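Local atomic coordinates of putative uncharacterized protein (Ustilago maydis, PDB entry 4GNX), a protein that binds single-stranded DNA as the large, zinc-containing subunit of the trimeric replication protein A, through a row of OB-fold domains. Residues 270-282 and 348-360. Residues are numbered along the deposited sequence; the frame is centred on the assembly and turned at random.
With nucleotides of chain G.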
loop_
_atom_site.group_PDB
_atom_site.type_symbol
_atom_site.label_atom_id
_atom_site.label_comp_id
_atom_site.label_asym_id
_atom_site.label_seq_id
_atom_site.Cartn_x
_atom_site.Cartn_y
_atom_site.Cartn_z
ATOM N N ALA C 270 -14.140 1.244 -4.707
ATOM C CA ALA C 270 -13.212 0.119 -4.755
ATOM C C ALA C 270 -11.962 0.410 -3.924
ATOM O O ALA C 270 -10.852 0.441 -4.455
ATOM C CB ALA C 270 -12.842 -0.251 -6.191
ATOM N N GLU C 271 -12.156 0.617 -2.621
ATOM C CA GLU C 271 -11.053 0.752 -1.668
ATOM C C GLU C 271 -10.113 -0.464 -1.731
ATOM O O GLU C 271 -10.576 -1.591 -1.997
ATOM C CB GLU C 271 -11.613 0.897 -0.253
ATOM C CG GLU C 271 -12.365 2.195 0.005
ATOM C CD GLU C 271 -11.431 3.375 0.223
ATOM O OE1 GLU C 271 -10.180 3.158 0.292
ATOM O OE2 GLU C 271 -11.952 4.518 0.328
ATOM N N ARG C 272 -8.807 -0.246 -1.514
ATOM C CA ARG C 272 -7.880 -1.378 -1.462
ATOM C C ARG C 272 -8.177 -2.258 -0.248
ATOM O O ARG C 272 -8.483 -1.759 0.831
ATOM C CB ARG C 272 -6.407 -0.961 -1.477
ATOM C CG ARG C 272 -5.581 -1.849 -2.414
ATOM C CD ARG C 272 -4.219 -2.292 -1.872
ATOM N NE ARG C 272 -3.111 -1.324 -1.969
ATOM C CZ ARG C 272 -3.068 -0.242 -2.753
ATOM N NH1 ARG C 272 -4.062 0.078 -3.577
ATOM N NH2 ARG C 272 -2.002 0.548 -2.715
ATOM N N ARG C 273 -8.111 -3.569 -0.445
ATOM C CA ARG C 273 -8.428 -4.534 0.598
ATOM C C ARG C 273 -7.442 -5.691 0.555
ATOM O O ARG C 273 -6.766 -5.896 -0.437
ATOM C CB ARG C 273 -9.859 -5.062 0.408
ATOM C CG ARG C 273 -10.955 -4.049 0.698
ATOM C CD ARG C 273 -11.399 -4.145 2.143
ATOM N NE ARG C 273 -12.095 -2.949 2.627
ATOM C CZ ARG C 273 -11.602 -2.113 3.540
ATOM N NH1 ARG C 273 -10.401 -2.342 4.069
ATOM N NH2 ARG C 273 -12.311 -1.054 3.932
ATOM N N THR C 274 -7.334 -6.437 1.637
ATOM C CA THR C 274 -6.630 -7.707 1.567
ATOM C C THR C 274 -7.680 -8.819 1.442
ATOM O O THR C 274 -8.858 -8.616 1.754
ATOM C CB THR C 274 -5.721 -7.944 2.788
ATOM O OG1 THR C 274 -6.529 -8.229 3.945
ATOM C CG2 THR C 274 -4.860 -6.718 3.040
ATOM N N ILE C 275 -7.250 -9.986 0.986
ATOM C CA ILE C 275 -8.144 -11.115 0.795
ATOM C C ILE C 275 -8.897 -11.470 2.097
ATOM O O ILE C 275 -10.098 -11.831 2.079
ATOM C CB ILE C 275 -7.363 -12.322 0.247
ATOM C CG1 ILE C 275 -6.854 -12.016 -1.166
ATOM C CG2 ILE C 275 -8.201 -13.592 0.302
ATOM C CD1 ILE C 275 -5.760 -12.944 -1.650
ATOM N N VAL C 276 -8.215 -11.350 3.234
ATOM C CA VAL C 276 -8.889 -11.642 4.474
ATOM C C VAL C 276 -9.993 -10.611 4.718
ATOM O O VAL C 276 -11.090 -10.975 5.151
ATOM C CB VAL C 276 -7.932 -11.765 5.667
ATOM C CG1 VAL C 276 -7.306 -10.427 6.026
ATOM C CG2 VAL C 276 -8.675 -12.339 6.857
ATOM N N GLN C 277 -9.710 -9.343 4.406
ATOM C CA GLN C 277 -10.696 -8.278 4.595
ATOM C C GLN C 277 -11.915 -8.520 3.723
ATOM O O GLN C 277 -13.042 -8.463 4.211
ATOM C CB GLN C 277 -10.109 -6.909 4.307
ATOM C CG GLN C 277 -9.128 -6.458 5.365
ATOM C CD GLN C 277 -8.452 -5.163 5.012
ATOM O OE1 GLN C 277 -8.002 -4.963 3.884
ATOM N NE2 GLN C 277 -8.368 -4.271 5.982
ATOM N N VAL C 278 -11.684 -8.839 2.451
ATOM C CA VAL C 278 -12.767 -9.097 1.517
ATOM C C VAL C 278 -13.724 -10.147 2.047
ATOM O O VAL C 278 -14.934 -9.904 2.068
ATOM C CB VAL C 278 -12.254 -9.508 0.129
ATOM C CG1 VAL C 278 -13.421 -9.831 -0.806
ATOM C CG2 VAL C 278 -11.388 -8.396 -0.460
ATOM N N LYS C 279 -13.193 -11.287 2.501
ATOM C CA LYS C 279 -14.016 -12.356 3.091
ATOM C C LYS C 279 -14.627 -12.003 4.456
ATOM O O LYS C 279 -15.803 -12.264 4.680
ATOM C CB LYS C 279 -13.221 -13.649 3.191
ATOM C CG LYS C 279 -12.808 -14.234 1.853
ATOM C CD LYS C 279 -11.440 -14.879 1.984
ATOM C CE LYS C 279 -11.150 -15.876 0.878
ATOM N NZ LYS C 279 -12.013 -17.078 0.995
ATOM N N ASP C 280 -13.838 -11.399 5.352
ATOM C CA ASP C 280 -14.307 -11.030 6.703
ATOM C C ASP C 280 -15.438 -10.022 6.671
ATOM O O ASP C 280 -16.301 -10.024 7.543
ATOM C CB ASP C 280 -13.181 -10.443 7.552
ATOM C CG ASP C 280 -12.226 -11.499 8.100
ATOM O OD1 ASP C 280 -12.357 -12.697 7.726
ATOM O OD2 ASP C 280 -11.339 -11.117 8.916
ATOM N N GLU C 281 -15.425 -9.150 5.668
ATOM C CA GLU C 281 -16.457 -8.135 5.516
ATOM C C GLU C 281 -17.654 -8.636 4.716
ATOM O O GLU C 281 -18.590 -7.879 4.471
ATOM C CB GLU C 281 -15.874 -6.883 4.873
ATOM C CG GLU C 281 -14.822 -6.187 5.712
ATOM C CD GLU C 281 -13.803 -5.448 4.860
ATOM O OE1 GLU C 281 -14.021 -5.365 3.624
ATOM O OE2 GLU C 281 -12.778 -4.963 5.423
ATOM N N ASN C 282 -17.622 -9.908 4.322
ATOM C CA ASN C 282 -18.738 -10.541 3.615
ATOM C C ASN C 282 -19.118 -9.778 2.363
ATOM O O ASN C 282 -20.295 -9.658 2.034
ATOM C CB ASN C 282 -19.956 -10.664 4.529
ATOM C CG ASN C 282 -19.776 -11.717 5.601
ATOM O OD1 ASN C 282 -19.487 -12.875 5.301
ATOM N ND2 ASN C 282 -19.951 -11.324 6.861
ATOM N N THR C 348 -8.984 -18.210 -11.944
ATOM C CA THR C 348 -7.647 -18.084 -11.374
ATOM C C THR C 348 -7.587 -17.924 -9.866
ATOM O O THR C 348 -8.284 -17.099 -9.305
ATOM C CB THR C 348 -6.875 -16.931 -12.030
ATOM O OG1 THR C 348 -5.529 -16.970 -11.563
ATOM C CG2 THR C 348 -7.489 -15.574 -11.688
ATOM N N ASN C 349 -6.736 -18.714 -9.222
ATOM C CA ASN C 349 -6.520 -18.630 -7.780
ATOM C C ASN C 349 -5.368 -17.679 -7.401
ATOM O O ASN C 349 -4.209 -17.888 -7.777
ATOM C CB ASN C 349 -6.268 -20.029 -7.203
ATOM C CG ASN C 349 -6.295 -20.059 -5.678
ATOM O OD1 ASN C 349 -5.301 -20.370 -5.050
ATOM N ND2 ASN C 349 -7.441 -19.745 -5.081
ATOM N N VAL C 350 -5.696 -16.632 -6.650
ATOM C CA VAL C 350 -4.722 -15.613 -6.277
ATOM C C VAL C 350 -4.544 -15.594 -4.777
ATOM O O VAL C 350 -5.487 -15.868 -4.033
ATOM C CB VAL C 350 -5.108 -14.195 -6.781
ATOM C CG1 VAL C 350 -5.364 -14.210 -8.284
ATOM C CG2 VAL C 350 -6.299 -13.621 -6.021
ATOM N N ALA C 351 -3.328 -15.273 -4.337
ATOM C CA ALA C 351 -2.995 -15.266 -2.911
ATOM C C ALA C 351 -2.235 -14.021 -2.512
ATOM O O ALA C 351 -1.591 -13.392 -3.338
ATOM C CB ALA C 351 -2.184 -16.492 -2.556
ATOM N N ASP C 352 -2.355 -13.657 -1.245
ATOM C CA ASP C 352 -1.475 -12.680 -0.612
ATOM C C ASP C 352 -1.093 -13.239 0.754
ATOM O O ASP C 352 -1.208 -14.452 0.969
ATOM C CB ASP C 352 -2.127 -11.297 -0.530
ATOM C CG ASP C 352 -3.386 -11.246 0.384
ATOM O OD1 ASP C 352 -3.743 -12.261 1.052
ATOM O OD2 ASP C 352 -4.022 -10.142 0.425
ATOM N N ALA C 353 -0.662 -12.384 1.683
ATOM C CA ALA C 353 -0.231 -12.873 3.004
ATOM C C ALA C 353 -1.382 -13.160 3.963
ATOM O O ALA C 353 -1.168 -13.719 5.046
ATOM C CB ALA C 353 0.765 -11.933 3.639
ATOM N N THR C 354 -2.602 -12.802 3.569
ATOM C CA THR C 354 -3.774 -12.947 4.434
ATOM C C THR C 354 -4.678 -14.099 4.004
ATOM O O THR C 354 -5.614 -14.458 4.704
ATOM C CB THR C 354 -4.590 -11.643 4.471
ATOM O OG1 THR C 354 -5.033 -11.300 3.145
ATOM C CG2 THR C 354 -3.743 -10.485 5.045
ATOM N N GLY C 355 -4.398 -14.680 2.846
ATOM C CA GLY C 355 -5.259 -15.726 2.305
ATOM C C GLY C 355 -5.204 -15.945 0.802
ATOM O O GLY C 355 -4.376 -15.371 0.077
ATOM N N GLN C 356 -6.096 -16.790 0.328
ATOM C CA GLN C 356 -6.117 -17.157 -1.071
ATOM C C GLN C 356 -7.563 -17.017 -1.595
ATOM O O GLN C 356 -8.525 -17.226 -0.867
ATOM C CB GLN C 356 -5.477 -18.550 -1.221
ATOM C CG GLN C 356 -6.280 -19.619 -1.946
ATOM C CD GLN C 356 -7.493 -20.078 -1.167
ATOM O OE1 GLN C 356 -7.378 -20.509 -0.014
ATOM N NE2 GLN C 356 -8.671 -19.982 -1.795
ATOM N N MET C 357 -7.721 -16.631 -2.844
ATOM C CA MET C 357 -9.053 -16.355 -3.355
ATOM C C MET C 357 -9.188 -16.607 -4.851
ATOM O O MET C 357 -8.278 -16.312 -5.626
ATOM C CB MET C 357 -9.404 -14.906 -3.027
ATOM C CG MET C 357 -10.389 -14.227 -3.961
ATOM S SD MET C 357 -10.127 -12.448 -3.923
ATOM C CE MET C 357 -10.883 -12.076 -2.341
ATOM N N TRP C 358 -10.353 -17.109 -5.245
ATOM C CA TRP C 358 -10.661 -17.363 -6.656
ATOM C C TRP C 358 -11.262 -16.206 -7.375
ATOM O O TRP C 358 -12.231 -15.610 -6.891
ATOM C CB TRP C 358 -11.602 -18.522 -6.745
ATOM C CG TRP C 358 -10.899 -19.834 -6.502
ATOM C CD1 TRP C 358 -10.846 -20.560 -5.329
ATOM C CD2 TRP C 358 -10.113 -20.607 -7.465
ATOM N NE1 TRP C 358 -10.111 -21.692 -5.498
ATOM C CE2 TRP C 358 -9.647 -21.788 -6.749
ATOM C CE3 TRP C 358 -9.785 -20.453 -8.807
ATOM C CZ2 TRP C 358 -8.881 -22.770 -7.363
ATOM C CZ3 TRP C 358 -9.002 -21.442 -9.416
ATOM C CH2 TRP C 358 -8.560 -22.574 -8.709
ATOM N N LEU C 359 -10.687 -15.891 -8.535
ATOM C CA LEU C 359 -11.155 -14.807 -9.404
ATOM C C LEU C 359 -11.512 -15.319 -10.801
ATOM O O LEU C 359 -10.852 -16.203 -11.340
ATOM C CB LEU C 359 -10.082 -13.718 -9.527
ATOM C CG LEU C 359 -9.627 -12.953 -8.276
ATOM C CD1 LEU C 359 -8.496 -11.995 -8.599
ATOM C CD2 LEU C 359 -10.747 -12.164 -7.643
ATOM N N SER C 360 -12.556 -14.769 -11.402
ATOM C CA SER C 360 -12.808 -15.064 -12.815
ATOM C C SER C 360 -12.571 -13.860 -13.697
ATOM O O SER C 360 -12.843 -12.721 -13.304
ATOM C CB SER C 360 -14.196 -15.654 -13.057
ATOM O OG SER C 360 -15.176 -14.919 -12.369
ATOM P P DT G 18 -13.717 -28.321 -6.642
ATOM O OP1 DT G 18 -14.202 -29.698 -6.926
ATOM O OP2 DT G 18 -13.527 -27.885 -5.235
ATOM O "O5'" DT G 18 -12.339 -28.131 -7.415
ATOM C "C5'" DT G 18 -12.159 -28.637 -8.756
ATOM C "C4'" DT G 18 -11.465 -27.604 -9.614
ATOM O "O4'" DT G 18 -12.280 -26.418 -9.648
ATOM C "C3'" DT G 18 -10.100 -27.152 -9.094
ATOM O "O3'" DT G 18 -9.010 -27.889 -9.678
ATOM C "C2'" DT G 18 -10.047 -25.666 -9.412
ATOM C "C1'" DT G 18 -11.469 -25.269 -9.789
ATOM N N1 DT G 18 -12.070 -24.202 -8.972
ATOM C C2 DT G 18 -12.565 -23.104 -9.634
ATOM O O2 DT G 18 -12.497 -22.968 -10.844
ATOM N N3 DT G 18 -13.142 -22.158 -8.823
ATOM C C4 DT G 18 -13.279 -22.208 -7.450
ATOM O O4 DT G 18 -13.822 -21.281 -6.856
ATOM C C5 DT G 18 -12.749 -23.397 -6.819
ATOM C C7 DT G 18 -12.850 -23.536 -5.332
ATOM C C6 DT G 18 -12.185 -24.326 -7.603
#
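Ile275, in the first turn of helix 275-280, packs against the turn between strands 341-352 and 355-362. CB stands near Asp352 OD1 and Thr354 OG1. CG1 runs beside the carboxylate, almost equally far from its two oxygens, the two side chains lying alongside each other and pointing opposite ways; it ends in CD1, which sits 3.3 Å from Gly355 O and also meets the backbone carbons of Ala351. The other branch, CG2, lies anti to the backbone N (chi1 of CG1 -66°), a setting that sends it to Met357 CB at 3.8 Å and the backbone of Gln356.

The polar half of the contact grips the helix start. Ile275 N gives a nearly straight bond (174°) to Asp352 OD2, 3.3 Å away, met on the syn side; Val276 N reaches Thr354 OG1 at 3.2 Å. That hydroxyl in turn donates to Asp352 OD1, and Thr354 N bonds the same oxygen from the same face; this backbone bond makes an Asx turn. The negative charge of Asp352 next to the helix N-terminus probably interacts favourably with the helix dipole, complementing the capping box of Thr274 and Gln277. Val276 CG1 packs on Thr354 CB at 3.4 Å, the two side chains crossing at about a right angle. Farther along, Val278 CG1 touches Met357 CE, while Lys279 lays CE against Gln356 O.

On the edge strand of the sheet within this chain, the thymine of DT18 of chain G lies over one face of the Trp358 ring, offset toward its rim, with Asn349 ND2 over the other. The helix precedes strand 290-310 and leans on the five-stranded sheet at the hairpin turn, with Val278 also touching Tyr419 of strand 414-426; Val350 touches Ala296 of strand 290-310 and Phe402 of strand 398-411 within the OB fold.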